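PDB 1UN8: dihydroxyacetone kinase from Citrobacter freundii, which catalyses the ATP-dependent phosphorylation of dihydroxyacetone to dihydroxyacetone phosphate, using magnesium or calcium ions, and works as a homodimer. Local coordinates for residues Ala205-Pro210 with Gly221-Ser226; Gly444-Gln449 with Val454-Thr459. All blocks are in the same frame, centred on the assembly; numbering follows the deposited sequence.

In the fold
From the N terminus, the chain first builds the DhaK part, where contact 1 joins two loops of one mixed sheet: segment 205-210, which lies between strands 186-192 and 213-215, and segment 221-226, which runs from just beyond the active-site His220 into strand 226-228. The loop it closes holds strand 213-215 and that histidine. Much later, in the DhaL part, contact 2 closes a far shorter loop, the turn between helices 430-448 and 453-468 of the helical barrel. The two neither nest nor cross; they follow in series, on opposite sides of the chain's centre. The centres of contact 1 and contact 2 are about 64 Å apart and their nearest atoms about 50 Å apart.

Contact 1: residues Ala205-Pro210 with Gly221-Ser226; sequences APRHHP and GEPGAS
A single arginine side chain makes this whole contact: Arg207 reaches from one loop of the DhaK part to the backbone of another, at the edge of the mixed sheet that ends in strand 226-228. The two backbones stay well apart, and the nearest CA atoms, those of Arg207 and Gly221, are 8.4 Å from each other. Such a gap suits arginine, whose chain is long and whose guanidinium can offer several N-H groups to carbonyl oxygens. CG stands anti to the backbone N (chi1 -178°) and chi2 is also extended; these two torsions carry the chain straight across the gap, and the bend at chi3 then turns the guanidinium to Gly221 O and Pro223.

Arg207 NH2 gives a weak, strongly bent hydrogen bond to Gly221 O, 3.0 Å long with an N-H...O angle of 124°. Glu222 O lies at the guanidinium edge, near its plane, but 3.8 Å from Arg207 NH1. The stronger partner is Glu214, outside both segments on the strand between the loops. Its carboxylate makes a salt bridge with Arg207 NH1 and also accepts bonds from Gly224 N and His209 NE2, so it helps to fix both loops.

Gly221 follows the active-site His220, and its phi of 89° is easily adopted by a residue without a side chain. The next residue, Glu222, turns its CB away from Arg207, and its OE2 accepts a hydrogen bond from His220 N. Pro223, with its restricted phi, stiffens the loop where the arginine ends: Arg207 NH1 lies 3.4 Å from Pro223 CA, while Arg207 NH2 is 4.2 Å from Pro223 CG.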
# COMPACT_ATOMS: atom_id res chain seq x y z
N ALA A 205 1.71 1.29 -21.66
CA ALA A 205 1.92 1.33 -20.22
C ALA A 205 0.99 2.39 -19.62
O ALA A 205 0.43 3.23 -20.33
CB ALA A 205 3.37 1.64 -19.88
N PRO A 206 0.85 2.33 -18.31
CA PRO A 206 -0.02 3.31 -17.63
C PRO A 206 0.32 4.77 -17.94
O PRO A 206 1.51 5.13 -17.96
CB PRO A 206 0.14 2.95 -16.16
CG PRO A 206 0.68 1.56 -16.17
CD PRO A 206 1.66 1.51 -17.30
N ARG A 207 -0.67 5.60 -18.16
CA ARG A 207 -0.39 7.01 -18.42
C ARG A 207 0.58 7.53 -17.37
O ARG A 207 0.45 7.22 -16.19
CB ARG A 207 -1.66 7.84 -18.45
CG ARG A 207 -1.44 9.31 -18.78
CD ARG A 207 -2.74 10.09 -18.61
NE ARG A 207 -3.89 9.29 -18.99
CZ ARG A 207 -5.07 9.37 -18.40
NH1 ARG A 207 -5.28 10.21 -17.40
NH2 ARG A 207 -6.06 8.59 -18.80
N HIS A 208 1.53 8.30 -17.81
CA HIS A 208 2.53 8.86 -16.96
C HIS A 208 3.15 10.13 -17.59
O HIS A 208 3.36 10.18 -18.81
CB HIS A 208 3.64 7.80 -16.68
CG HIS A 208 4.96 8.39 -16.13
ND1 HIS A 208 5.13 8.74 -14.81
CD2 HIS A 208 6.13 8.68 -16.75
CE1 HIS A 208 6.36 9.21 -14.63
NE2 HIS A 208 6.98 9.19 -15.80
N HIS A 209 3.43 11.11 -16.79
CA HIS A 209 4.10 12.27 -17.30
C HIS A 209 5.44 12.27 -16.58
O HIS A 209 5.52 12.23 -15.36
CB HIS A 209 3.25 13.53 -17.08
CG HIS A 209 1.74 13.33 -17.48
ND1 HIS A 209 1.33 13.05 -18.76
CD2 HIS A 209 0.62 13.35 -16.72
CE1 HIS A 209 0.02 12.91 -18.78
NE2 HIS A 209 -0.44 13.09 -17.55
N PRO A 210 6.52 12.27 -17.37
CA PRO A 210 7.85 12.28 -16.75
C PRO A 210 8.14 13.52 -15.92
O PRO A 210 7.93 14.64 -16.38
CB PRO A 210 8.79 12.16 -17.95
CG PRO A 210 7.92 11.63 -19.05
CD PRO A 210 6.60 12.31 -18.91
N GLY A 221 -8.77 5.87 -13.50
CA GLY A 221 -7.73 6.28 -14.42
C GLY A 221 -8.17 7.39 -15.35
O GLY A 221 -7.43 7.78 -16.24
N GLU A 222 -9.37 7.92 -15.14
CA GLU A 222 -9.88 9.00 -15.99
C GLU A 222 -8.94 10.21 -16.02
O GLU A 222 -8.21 10.47 -15.07
CB GLU A 222 -11.26 9.48 -15.48
CG GLU A 222 -12.35 8.42 -15.35
CD GLU A 222 -12.43 7.82 -13.96
OE1 GLU A 222 -13.55 7.41 -13.55
OE2 GLU A 222 -11.38 7.74 -13.27
N PRO A 223 -8.96 10.96 -17.13
CA PRO A 223 -8.11 12.15 -17.29
C PRO A 223 -8.35 13.10 -16.13
O PRO A 223 -9.49 13.27 -15.69
CB PRO A 223 -8.61 12.75 -18.61
CG PRO A 223 -9.04 11.55 -19.37
CD PRO A 223 -9.77 10.73 -18.34
N GLY A 224 -7.28 13.72 -15.65
CA GLY A 224 -7.40 14.65 -14.55
C GLY A 224 -7.72 16.07 -15.00
O GLY A 224 -8.10 16.30 -16.15
N ALA A 225 -7.55 17.02 -14.09
CA ALA A 225 -7.84 18.42 -14.39
C ALA A 225 -6.63 19.20 -14.92
O ALA A 225 -6.81 20.22 -15.59
CB ALA A 225 -8.40 19.12 -13.15
N SER A 226 -5.42 18.73 -14.63
CA SER A 226 -4.23 19.44 -15.08
C SER A 226 -2.97 18.63 -14.81
O SER A 226 -3.04 17.53 -14.27
CB SER A 226 -4.15 20.78 -14.35
OG SER A 226 -2.93 21.44 -14.62

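Contact 2: residues Gly444-Gln449 with Val454-Thr459; sequences GQKLEQ and VEALNT
In the eight-helix barrel of the DhaL part, helices 430-448 and 453-468 form a helical hairpin, and here the last turn of the first packs beside the opening turns of the second. The short segments run roughly antiparallel, at 139°, with their axes 8.0 Å apart at closest approach. Ala456 permits this spacing, since its small side chain lets the backbones come together: the CA atoms of Lys446 and Ala456 are only 4.9 Å apart.

No hydrogen bond spans the pair, and the contact is made largely by aliphatic carbon, with the hydroxyl of Thr459 the polar atom that the lysine methylenes lie against. Lys446 CB lies against the backbone of Ala456, 3.6 Å from Ala456 CA. Lys446 swings CG to the side of its carbonyl carbon (chi1 -169°) and bends at chi2, which lays the chain across the Thr459 side chain at about a right angle. Its CG, CD and CE all pass close to the hydroxyl, the nearest approach being Lys446 CG to Thr459 OG1 at 3.4 Å. Lysine suits this partly exposed place because its methylenes can pack while its amine leads away from the neighbouring helix; Lys446 NZ remains 6.0 Å from Glu455 OE1, so any attraction is probably weak. Thr459 OG1 sits beside its own backbone N and makes a weak hydrogen bond, 3.3 Å long, to Glu455 O one turn earlier.

On the other flank Leu447 meets the alanine methyl through its branch point, with Leu447 CG 3.6 Å from Ala456 CB and CD2 nearly as close. This leucine also packs on Leu413, Ala414 and Phe417 of helix 413-427. Leu457 instead turns away from helix 430-448, packs on Leu485 and touches the bound phospholipid. Close alanine-mediated packing thus joins two consecutive, roughly antiparallel helices of the lipid-holding alpha barrel.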
# COMPACT_ATOMS: atom_id res chain seq x y z
N GLY A 444 41.56 -4.29 22.42
CA GLY A 444 41.89 -3.37 23.49
C GLY A 444 41.10 -3.69 24.74
O GLY A 444 41.59 -3.52 25.85
N GLN A 445 39.86 -4.14 24.55
CA GLN A 445 39.00 -4.47 25.67
C GLN A 445 39.35 -5.80 26.31
O GLN A 445 39.16 -5.98 27.51
CB GLN A 445 37.54 -4.47 25.23
CG GLN A 445 36.90 -3.10 25.36
CD GLN A 445 36.89 -2.63 26.79
OE1 GLN A 445 36.19 -3.21 27.63
NE2 GLN A 445 37.68 -1.59 27.09
N LYS A 446 39.85 -6.74 25.52
CA LYS A 446 40.21 -8.03 26.07
C LYS A 446 41.43 -7.80 26.96
O LYS A 446 41.57 -8.42 28.01
CB LYS A 446 40.54 -9.00 24.95
CG LYS A 446 40.69 -10.44 25.41
CD LYS A 446 39.42 -10.94 26.07
CE LYS A 446 39.54 -12.41 26.45
NZ LYS A 446 38.36 -12.91 27.21
N LEU A 447 42.31 -6.90 26.53
CA LEU A 447 43.49 -6.55 27.31
C LEU A 447 43.06 -5.87 28.60
O LEU A 447 43.63 -6.12 29.67
CB LEU A 447 44.39 -5.59 26.53
CG LEU A 447 45.22 -6.12 25.36
CD1 LEU A 447 46.00 -4.97 24.73
CD2 LEU A 447 46.18 -7.19 25.86
N GLU A 448 42.04 -5.02 28.52
CA GLU A 448 41.55 -4.30 29.69
C GLU A 448 41.10 -5.31 30.75
O GLU A 448 41.15 -5.02 31.95
CB GLU A 448 40.39 -3.38 29.33
CG GLU A 448 40.26 -2.21 30.28
CD GLU A 448 41.47 -1.31 30.22
OE1 GLU A 448 41.69 -0.68 29.16
OE2 GLU A 448 42.21 -1.22 31.23
N GLN A 449 40.66 -6.47 30.30
CA GLN A 449 40.23 -7.53 31.21
C GLN A 449 41.46 -8.30 31.69
O GLN A 449 41.34 -9.33 32.34
CB GLN A 449 39.27 -8.48 30.50
CG GLN A 449 37.92 -7.87 30.15
CD GLN A 449 37.10 -8.77 29.25
OE1 GLN A 449 36.91 -9.96 29.55
NE2 GLN A 449 36.59 -8.22 28.15
N VAL A 454 48.31 -11.96 22.72
CA VAL A 454 47.82 -12.95 21.77
C VAL A 454 46.35 -13.30 22.02
O VAL A 454 45.59 -13.52 21.08
CB VAL A 454 48.68 -14.24 21.81
CG1 VAL A 454 48.05 -15.34 20.96
CG2 VAL A 454 50.07 -13.92 21.30
N GLU A 455 45.95 -13.36 23.28
CA GLU A 455 44.56 -13.67 23.59
C GLU A 455 43.66 -12.56 23.10
O GLU A 455 42.61 -12.81 22.49
CB GLU A 455 44.39 -13.85 25.10
CG GLU A 455 44.05 -15.26 25.51
CD GLU A 455 44.46 -15.57 26.93
OE1 GLU A 455 43.94 -14.92 27.87
OE2 GLU A 455 45.32 -16.48 27.11
N ALA A 456 44.07 -11.32 23.35
CA ALA A 456 43.30 -10.15 22.95
C ALA A 456 43.20 -10.08 21.43
O ALA A 456 42.12 -9.80 20.88
CB ALA A 456 43.95 -8.88 23.51
N LEU A 457 44.31 -10.34 20.74
CA LEU A 457 44.34 -10.30 19.29
C LEU A 457 43.39 -11.33 18.70
O LEU A 457 42.77 -11.09 17.68
CB LEU A 457 45.76 -10.54 18.77
CG LEU A 457 46.74 -9.38 18.98
CD1 LEU A 457 48.13 -9.77 18.49
CD2 LEU A 457 46.23 -8.14 18.25
N ASN A 458 43.29 -12.48 19.36
CA ASN A 458 42.39 -13.53 18.91
C ASN A 458 40.95 -13.15 19.13
O ASN A 458 40.09 -13.51 18.33
CB ASN A 458 42.68 -14.84 19.63
CG ASN A 458 43.35 -15.86 18.74
OD1 ASN A 458 42.73 -16.40 17.82
ND2 ASN A 458 44.63 -16.12 19.00
N THR A 459 40.67 -12.43 20.21
CA THR A 459 39.31 -11.99 20.47
C THR A 459 38.96 -10.98 19.38
O THR A 459 37.84 -10.96 18.87
CB THR A 459 39.18 -11.33 21.87
OG1 THR A 459 39.35 -12.33 22.88
CG2 THR A 459 37.81 -10.68 22.04